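Local structure of 4-hydroxy-3-methylbut-2-enyl diphosphate reductase, apicoplast (4N7B) at residues A[431-436]-A[449-454]; A[470-475]-A[503-508]. The protein catalyses the last step of the non-mevalonate (MEP) pathway, reducing a hydroxylated butenyl diphosphate to isopentenyl and dimethylallyl diphosphate with an iron-sulfur cluster. All blocks are in the same frame, centred on the assembly; numbering follows the deposited sequence. Where two conformers were deposited one is given.

Interaction 1: A[431-436]-A[449-454]; sequences DLTIVV and YSSQIR. With SO4 (sulfate ion), chain D.
Ser451 OG, in the last turn of helix 442-452, is gripped by two groups: it receives a hydrogen bond from Thr433 OG1 of strand 432-436, 2.9 Å from OG1 to OG, and bonds in turn to the backbone oxygen of Val456, just along the chain. The small hydroxyls suit a place where helix and sheet come close, the CA atoms of Thr433 and Ser451 lying 6.9 Å apart. Both CB atoms face the opposite segment. In Ser451, OG stands anti to the backbone N (chi1 175°), which carries it off the helix to the threonine; Thr433 CG2 runs past at 4.1 Å from Ser451 CB. The buried serine hydroxyl thus has two partners.

Arg454 folds back on the helix just before it. Its NE donates to Ser450 O at 2.9 Å, nearly straight (167°) and in the plane of the guanidinium, while NH2 adds a weak bond to the same oxygen and a salt bridge to Asp388. With NE and NH2 so engaged, NH1 makes a weak bond to sulfate O2 (3.5 Å), though O3 is the nearer atom, 3.1 Å from NH1; the ion probably comes from the crystallisation liquor.

Strand 432-436 lies between strands 458-461 and 477-482, and the helix packs against it within a beta-alpha-beta unit. Thr433 also touches Cys427 of helix 414-427, the helix that Ser450 and Arg454 meet through Asn424.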
ATOM      1  N   ASP A 431     -17.167  16.701 -10.623  1.00 28.85           N
ATOM      2  CA  ASP A 431     -17.423  16.163 -11.952  1.00 25.87           C
ATOM      3  C   ASP A 431     -16.334  15.167 -12.343  1.00 29.99           C
ATOM      4  O   ASP A 431     -16.532  14.324 -13.209  1.00 36.37           O
ATOM      5  CB  ASP A 431     -17.426  17.306 -12.958  1.00 25.57           C
ATOM      6  CG  ASP A 431     -18.386  18.420 -12.572  1.00 38.19           C
ATOM      7  OD1 ASP A 431     -19.580  18.136 -12.346  1.00 35.88           O
ATOM      8  OD2 ASP A 431     -17.944  19.585 -12.486  1.00 40.80           O
ATOM      9  N   LEU A 432     -15.175  15.281 -11.706  1.00 30.20           N
ATOM     10  CA  LEU A 432     -14.050  14.420 -12.016  1.00 22.92           C
ATOM     11  C   LEU A 432     -13.135  14.255 -10.808  1.00 30.84           C
ATOM     12  O   LEU A 432     -12.855  15.221 -10.086  1.00 29.40           O
ATOM     13  CB  LEU A 432     -13.244  15.022 -13.160  1.00 25.25           C
ATOM     14  CG  LEU A 432     -11.919  14.321 -13.418  1.00 27.18           C
ATOM     15  CD1 LEU A 432     -12.169  12.986 -14.119  1.00 31.31           C
ATOM     16  CD2 LEU A 432     -10.999  15.198 -14.247  1.00 30.19           C
ATOM     17  N   THR A 433     -12.632  13.042 -10.623  1.00 26.81           N
ATOM     18  CA  THR A 433     -11.646  12.763  -9.591  1.00 26.13           C
ATOM     19  C   THR A 433     -10.305  12.431 -10.254  1.00 28.36           C
ATOM     20  O   THR A 433     -10.236  11.579 -11.147  1.00 25.62           O
ATOM     21  CB  THR A 433     -12.071  11.569  -8.703  1.00 22.28           C
ATOM     22  OG1 THR A 433     -13.188  11.943  -7.882  1.00 25.57           O
ATOM     23  CG2 THR A 433     -10.903  11.149  -7.811  1.00 22.27           C
ATOM     24  N   ILE A 434      -9.249  13.117  -9.829  1.00 25.82           N
ATOM     25  CA  ILE A 434      -7.901  12.794 -10.281  1.00 21.24           C
ATOM     26  C   ILE A 434      -7.115  12.218  -9.130  1.00 26.67           C
ATOM     27  O   ILE A 434      -6.971  12.856  -8.079  1.00 27.43           O
ATOM     28  CB  ILE A 434      -7.139  14.011 -10.798  1.00 24.32           C
ATOM     29  CG1 ILE A 434      -7.776  14.526 -12.082  1.00 24.11           C
ATOM     30  CG2 ILE A 434      -5.683  13.635 -11.076  1.00 23.10           C
ATOM     31  CD1 ILE A 434      -7.185  15.820 -12.551  1.00 25.72           C
ATOM     32  N   VAL A 435      -6.644  10.993  -9.311  1.00 27.26           N
ATOM     33  CA  VAL A 435      -5.818  10.359  -8.316  1.00 25.48           C
ATOM     34  C   VAL A 435      -4.419  10.321  -8.862  1.00 24.43           C
ATOM     35  O   VAL A 435      -4.189   9.784  -9.945  1.00 30.54           O
ATOM     36  CB  VAL A 435      -6.244   8.933  -8.022  1.00 24.24           C
ATOM     37  CG1 VAL A 435      -5.301   8.321  -6.995  1.00 19.52           C
ATOM     38  CG2 VAL A 435      -7.677   8.907  -7.529  1.00 25.34           C
ATOM     39  N   VAL A 436      -3.476  10.898  -8.116  1.00 21.84           N
ATOM     40  CA  VAL A 436      -2.085  10.906  -8.565  1.00 23.66           C
ATOM     41  C   VAL A 436      -1.386   9.699  -7.997  1.00 25.50           C
ATOM     42  O   VAL A 436      -1.398   9.458  -6.794  1.00 27.07           O
ATOM     43  CB  VAL A 436      -1.374  12.191  -8.174  1.00 22.37           C
ATOM     44  CG1 VAL A 436       0.020  12.225  -8.755  1.00 22.01           C
ATOM     45  CG2 VAL A 436      -2.198  13.380  -8.655  1.00 25.95           C
ATOM     46  N   TYR A 449     -11.369   3.655  -7.982  1.00 29.26           N
ATOM     47  CA  TYR A 449     -12.565   2.822  -7.947  1.00 26.32           C
ATOM     48  C   TYR A 449     -13.595   3.365  -6.961  1.00 29.99           C
ATOM     49  O   TYR A 449     -14.790   3.341  -7.230  1.00 21.79           O
ATOM     50  CB  TYR A 449     -12.154   1.420  -7.552  1.00 23.65           C
ATOM     51  CG  TYR A 449     -13.246   0.388  -7.442  1.00 25.01           C
ATOM     52  CD1 TYR A 449     -13.762  -0.226  -8.572  1.00 24.07           C
ATOM     53  CD2 TYR A 449     -13.720  -0.016  -6.204  1.00 27.72           C
ATOM     54  CE1 TYR A 449     -14.733  -1.215  -8.477  1.00 25.29           C
ATOM     55  CE2 TYR A 449     -14.688  -0.993  -6.097  1.00 28.56           C
ATOM     56  CZ  TYR A 449     -15.194  -1.589  -7.247  1.00 29.75           C
ATOM     57  OH  TYR A 449     -16.155  -2.566  -7.143  1.00 32.46           O
ATOM     58  N   SER A 450     -13.132   3.848  -5.812  1.00 23.29           N
ATOM     59  CA  SER A 450     -14.042   4.364  -4.786  1.00 20.19           C
ATOM     60  C   SER A 450     -14.880   5.498  -5.344  1.00 23.66           C
ATOM     61  O   SER A 450     -16.065   5.599  -5.055  1.00 23.64           O
ATOM     62  CB  SER A 450     -13.254   4.874  -3.563  1.00 20.30           C
ATOM     63  OG  SER A 450     -12.556   3.821  -2.917  1.00 31.87           O
ATOM     64  N   SER A 451     -14.259   6.373  -6.131  1.00 24.16           N
ATOM     65  CA  SER A 451     -14.988   7.471  -6.773  1.00 19.94           C
ATOM     66  C   SER A 451     -15.952   6.967  -7.845  1.00 21.05           C
ATOM     67  O   SER A 451     -17.068   7.475  -7.984  1.00 21.14           O
ATOM     68  CB  SER A 451     -13.989   8.446  -7.398  1.00 22.84           C
ATOM     69  OG  SER A 451     -14.626   9.473  -8.145  1.00 23.20           O
ATOM     70  N   GLN A 452     -15.523   5.985  -8.637  1.00 22.90           N
ATOM     71  CA  GLN A 452     -16.354   5.524  -9.750  1.00 21.88           C
ATOM     72  C   GLN A 452     -17.641   4.851  -9.293  1.00 24.05           C
ATOM     73  O   GLN A 452     -18.702   5.094  -9.880  1.00 25.99           O
ATOM     74  CB  GLN A 452     -15.585   4.567 -10.650  1.00 22.07           C
ATOM     75  CG  GLN A 452     -14.448   5.209 -11.390  1.00 21.77           C
ATOM     76  CD  GLN A 452     -13.591   4.183 -12.089  1.00 26.97           C
ATOM     77  OE1 GLN A 452     -13.196   3.184 -11.492  1.00 32.39           O
ATOM     78  NE2 GLN A 452     -13.325   4.400 -13.361  1.00 25.83           N
ATOM     79  N   ILE A 453     -17.574   3.986  -8.283  1.00 26.45           N
ATOM     80  CA  ILE A 453     -18.798   3.315  -7.829  1.00 32.24           C
ATOM     81  C   ILE A 453     -19.712   4.316  -7.119  1.00 31.10           C
ATOM     82  O   ILE A 453     -20.867   4.007  -6.807  1.00 32.36           O
ATOM     83  CB  ILE A 453     -18.514   2.113  -6.912  1.00 27.76           C
ATOM     84  CG1 ILE A 453     -17.759   2.551  -5.664  1.00 28.93           C
ATOM     85  CG2 ILE A 453     -17.659   1.095  -7.636  1.00 23.67           C
ATOM     86  CD1 ILE A 453     -17.626   1.418  -4.668  1.00 30.99           C
ATOM     87  N   ARG A 454     -19.196   5.527  -6.891  1.00 31.32           N
ATOM     88  CA  ARG A 454     -20.024   6.628  -6.388  1.00 27.93           C
ATOM     89  C   ARG A 454     -20.447   7.557  -7.551  1.00 28.20           C
ATOM     90  O   ARG A 454     -20.917   8.678  -7.347  1.00 33.01           O
ATOM     91  CB  ARG A 454     -19.308   7.352  -5.241  1.00 25.34           C
ATOM     92  CG  ARG A 454     -19.721   6.835  -3.859  1.00 25.50           C
ATOM     93  CD  ARG A 454     -18.646   7.122  -2.692  1.00 26.25           C
ATOM     94  NE  ARG A 454     -17.729   6.005  -2.755  1.00 46.34           N
ATOM     95  CZ  ARG A 454     -17.658   4.997  -1.900  1.00 34.87           C
ATOM     96  NH1 ARG A 454     -18.381   4.959  -0.798  1.00 28.25           N
ATOM     97  NH2 ARG A 454     -16.802   4.028  -2.158  1.00 33.69           N
TER
HETATM   98  S   SO4 D 403     -20.604   6.651   1.411  0.93107.99           S
HETATM   99  O1  SO4 D 403     -21.355   7.275   2.498  0.93111.02           O
HETATM  100  O2  SO4 D 403     -20.161   7.678   0.470  0.93100.51           O
HETATM  101  O3  SO4 D 403     -19.442   5.956   1.957  0.93100.28           O
HETATM  102  O4  SO4 D 403     -21.465   5.695   0.718  0.93114.66           O

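Interaction 2: A[470-475]-A[503-508]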
ATOM      1  N   GLN A 470      -7.618  17.497 -22.470  1.00 39.69           N
ATOM      2  CA  GLN A 470      -8.914  17.595 -23.136  1.00 49.43           C
ATOM      3  C   GLN A 470     -10.027  17.136 -22.221  1.00 41.36           C
ATOM      4  O   GLN A 470     -11.166  17.539 -22.399  1.00 42.76           O
ATOM      5  CB  GLN A 470      -8.949  16.751 -24.415  1.00 50.33           C
ATOM      6  CG  GLN A 470      -8.306  17.421 -25.621  1.00 72.25           C
ATOM      7  CD  GLN A 470      -8.882  18.813 -25.903  1.00 80.44           C
ATOM      8  OE1 GLN A 470     -10.064  18.957 -26.242  1.00 83.12           O
ATOM      9  NE2 GLN A 470      -8.043  19.844 -25.758  1.00 77.39           N
ATOM     10  N   ILE A 471      -9.716  16.282 -21.253  1.00 38.65           N
ATOM     11  CA  ILE A 471     -10.767  15.735 -20.408  1.00 38.79           C
ATOM     12  C   ILE A 471     -11.231  16.743 -19.369  1.00 36.85           C
ATOM     13  O   ILE A 471     -12.106  16.425 -18.563  1.00 41.36           O
ATOM     14  CB  ILE A 471     -10.335  14.459 -19.664  1.00 41.51           C
ATOM     15  CG1 ILE A 471      -9.473  14.817 -18.456  1.00 38.22           C
ATOM     16  CG2 ILE A 471      -9.618  13.503 -20.609  1.00 41.68           C
ATOM     17  CD1 ILE A 471      -9.034  13.628 -17.660  1.00 39.63           C
ATOM     18  N   LEU A 472     -10.634  17.937 -19.364  1.00 39.22           N
ATOM     19  CA  LEU A 472     -11.014  18.984 -18.416  1.00 39.63           C
ATOM     20  C   LEU A 472     -12.059  19.905 -19.037  1.00 43.76           C
ATOM     21  O   LEU A 472     -12.613  20.778 -18.369  1.00 38.18           O
ATOM     22  CB  LEU A 472      -9.808  19.813 -18.027  1.00 37.39           C
ATOM     23  CG  LEU A 472      -8.639  19.101 -17.351  1.00 38.26           C
ATOM     24  CD1 LEU A 472      -7.418  20.032 -17.314  1.00 35.07           C
ATOM     25  CD2 LEU A 472      -9.036  18.670 -15.963  1.00 33.94           C
ATOM     26  N   LYS A 473     -12.321  19.723 -20.325  1.00 53.20           N
ATOM     27  CA  LYS A 473     -13.347  20.514 -20.982  1.00 57.81           C
ATOM     28  C   LYS A 473     -14.675  20.128 -20.332  1.00 55.66           C
ATOM     29  O   LYS A 473     -14.976  18.935 -20.173  1.00 56.34           O
ATOM     30  CB  LYS A 473     -13.369  20.252 -22.495  1.00 64.01           C
ATOM     31  CG  LYS A 473     -13.558  21.517 -23.317  1.00 75.68           C
ATOM     32  CD  LYS A 473     -14.618  21.351 -24.410  1.00 85.10           C
ATOM     33  CE  LYS A 473     -14.003  21.168 -25.793  1.00 87.37           C
ATOM     34  NZ  LYS A 473     -15.048  21.107 -26.854  1.00 92.26           N
ATOM     35  N   ASN A 474     -15.444  21.131 -19.909  1.00 41.93           N
ATOM     36  CA  ASN A 474     -16.739  20.882 -19.261  1.00 48.69           C
ATOM     37  C   ASN A 474     -16.654  20.336 -17.827  1.00 46.85           C
ATOM     38  O   ASN A 474     -17.686  20.007 -17.234  1.00 46.60           O
ATOM     39  CB  ASN A 474     -17.616  19.928 -20.098  1.00 52.88           C
ATOM     40  CG  ASN A 474     -17.706  20.335 -21.568  1.00 60.77           C
ATOM     41  OD1 ASN A 474     -17.717  19.472 -22.460  1.00 60.77           O
ATOM     42  ND2 ASN A 474     -17.778  21.650 -21.830  1.00 54.01           N
ATOM     43  N   VAL A 475     -15.463  20.220 -17.247  1.00 44.72           N
ATOM     44  CA  VAL A 475     -15.435  19.919 -15.823  1.00 38.39           C
ATOM     45  C   VAL A 475     -15.070  21.151 -15.013  1.00 36.97           C
ATOM     46  O   VAL A 475     -14.033  21.794 -15.228  1.00 37.20           O
ATOM     47  CB  VAL A 475     -14.601  18.657 -15.447  1.00 45.94           C
ATOM     48  CG1 VAL A 475     -14.234  17.840 -16.691  1.00 50.28           C
ATOM     49  CG2 VAL A 475     -13.413  19.010 -14.622  1.00 36.06           C
ATOM     50  N   PHE A 503      -6.471  27.275 -16.971  1.00 39.40           N
ATOM     51  CA  PHE A 503      -7.543  26.475 -16.384  1.00 35.24           C
ATOM     52  C   PHE A 503      -8.263  27.191 -15.255  1.00 36.30           C
ATOM     53  O   PHE A 503      -9.489  27.191 -15.202  1.00 34.51           O
ATOM     54  CB  PHE A 503      -6.977  25.135 -15.926  1.00 38.21           C
ATOM     55  CG  PHE A 503      -6.392  24.334 -17.057  1.00 35.13           C
ATOM     56  CD1 PHE A 503      -7.208  23.845 -18.064  1.00 42.09           C
ATOM     57  CD2 PHE A 503      -5.029  24.122 -17.147  1.00 40.23           C
ATOM     58  CE1 PHE A 503      -6.677  23.137 -19.123  1.00 43.19           C
ATOM     59  CE2 PHE A 503      -4.495  23.413 -18.213  1.00 44.66           C
ATOM     60  CZ  PHE A 503      -5.321  22.921 -19.195  1.00 44.48           C
ATOM     61  N   ASN A 504      -7.497  27.815 -14.367  1.00 35.64           N
ATOM     62  CA  ASN A 504      -8.049  28.689 -13.343  1.00 38.21           C
ATOM     63  C   ASN A 504      -9.113  28.053 -12.453  1.00 37.05           C
ATOM     64  O   ASN A 504     -10.092  28.706 -12.106  1.00 33.15           O
ATOM     65  CB  ASN A 504      -8.610  29.954 -13.980  1.00 38.15           C
ATOM     66  CG  ASN A 504      -7.544  30.782 -14.646  1.00 42.79           C
ATOM     67  OD1 ASN A 504      -6.490  31.046 -14.062  1.00 49.12           O
ATOM     68  ND2 ASN A 504      -7.809  31.206 -15.877  1.00 50.26           N
ATOM     69  N   TYR A 505      -8.914  26.795 -12.064  1.00 28.67           N
ATOM     70  CA  TYR A 505      -9.730  26.211 -11.017  1.00 28.10           C
ATOM     71  C   TYR A 505      -9.380  26.925  -9.710  1.00 33.69           C
ATOM     72  O   TYR A 505      -8.204  27.089  -9.390  1.00 31.30           O
ATOM     73  CB  TYR A 505      -9.472  24.704 -10.886  1.00 25.45           C
ATOM     74  CG  TYR A 505     -10.022  23.878 -12.063  1.00 30.99           C
ATOM     75  CD1 TYR A 505      -9.248  23.623 -13.194  1.00 27.98           C
ATOM     76  CD2 TYR A 505     -11.308  23.379 -12.039  1.00 26.72           C
ATOM     77  CE1 TYR A 505      -9.751  22.895 -14.280  1.00 31.84           C
ATOM     78  CE2 TYR A 505     -11.824  22.646 -13.125  1.00 36.54           C
ATOM     79  CZ  TYR A 505     -11.041  22.406 -14.233  1.00 32.30           C
ATOM     80  OH  TYR A 505     -11.550  21.676 -15.295  1.00 35.64           O
ATOM     81  N   THR A 506     -10.389  27.339  -8.953  1.00 33.84           N
ATOM     82  CA  THR A 506     -10.133  27.992  -7.666  1.00 26.69           C
ATOM     83  C   THR A 506      -9.761  26.931  -6.639  1.00 28.97           C
ATOM     84  O   THR A 506     -10.463  25.936  -6.471  1.00 28.35           O
ATOM     85  CB  THR A 506     -11.347  28.784  -7.150  1.00 25.83           C
ATOM     86  OG1 THR A 506     -11.618  29.873  -8.032  1.00 32.92           O
ATOM     87  CG2 THR A 506     -11.059  29.344  -5.746  1.00 33.08           C
ATOM     88  N   LEU A 507      -8.647  27.140  -5.955  1.00 26.71           N
ATOM     89  CA  LEU A 507      -8.154  26.159  -5.006  1.00 24.60           C
ATOM     90  C   LEU A 507      -8.932  26.199  -3.684  1.00 22.74           C
ATOM     91  O   LEU A 507      -9.114  27.264  -3.077  1.00 32.97           O
ATOM     92  CB  LEU A 507      -6.667  26.395  -4.753  1.00 28.84           C
ATOM     93  CG  LEU A 507      -5.968  25.442  -3.791  1.00 29.04           C
ATOM     94  CD1 LEU A 507      -6.142  24.010  -4.229  1.00 29.25           C
ATOM     95  CD2 LEU A 507      -4.502  25.795  -3.726  1.00 27.45           C
ATOM     96  N   GLN A 508      -9.399  25.030  -3.259  1.00 21.82           N
ATOM     97  CA  GLN A 508      -9.984  24.866  -1.943  0.50 27.15           C
ATOM     98  C   GLN A 508      -9.427  23.605  -1.297  1.00 26.74           C
ATOM     99  O   GLN A 508      -9.150  22.620  -1.972  1.00 37.40           O
ATOM    100  CB  GLN A 508     -11.506  24.799  -2.023  0.50 29.57           C
ATOM    101  CG  GLN A 508     -12.156  26.143  -2.326  0.50 39.17           C
ATOM    102  CD  GLN A 508     -11.783  27.217  -1.312  0.50 35.14           C
ATOM    103  OE1 GLN A 508     -12.144  27.127  -0.140  0.50 38.26           O
ATOM    104  NE2 GLN A 508     -11.047  28.229  -1.760  0.50 31.69           N
TER
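Segment 470-475 ends a 3-10 turn and then reverses in a type II beta turn from Leu472 to Val475, closed by the bond from Val475 N to Leu472 O; segment 503-508 is a loop leading into strand 506-511. The backbones stay well apart, 8.5 Å between the CA atoms of Leu472 and Phe503, and side chains bridge the gap. Asn474, with its positive phi of 73°, takes the third turn position, a place asparagine tolerates better than most residues.

Tyr505 spans the distance. A phenol is long enough to carry a donor to the turn from the strand side, and its OH bonds to Val475 O, though the 2.5 Å from OH to O is shorter than expected and the exact length is doubtful. That oxygen lies at the edge of the ring, near its plane. Val475 CG2 lies 4.2 Å from Tyr505 CZ, and Leu472 CB approaches Tyr505 OH at 3.7 Å. Leu472 also serves Phe503: its CD1 sits over one face of the phenyl ring, 4.0 Å from the centroid and offset toward the rim, in a CH-pi contact. With CG anti to the carbonyl carbon (chi1 -60°), the leucine's fork lies beside both aromatics, CD2 being 4.0 Å from Tyr505 OH. Leu498 of helix 488-499 and Ile478 of strand 477-482 both touch Leu472 and Tyr505, while Lys220 makes a cation-pi contact with the tyrosine.

In this five-stranded parallel sheet strand 221-226 lies between 477-482 and 506-511, so Tyr505 links the loops entering its two neighbours at the sheet's N-terminal edge, away from the iron-sulfur cluster.

From the N terminus, the chain enters interaction 1 at 431-436, then enters helix 442-452 and closes the contact in its last turn, at 449-454, a short loop of 12 residues. It then forms strand 458-461 and reaches 470-475, where interaction 2 opens; strand 477-482 and helix 488-499 follow before 503-508 closes it. The two loops thus lie in series, neither nested nor crossed. Both reach the same five-stranded parallel sheet: the first ties a helix to an inner strand, the second joins the turn before another inner strand to the start of an edge strand. They meet directly where Asp431 CB packs 4.0 Å from Val475 CB and Leu432 touches Ile471.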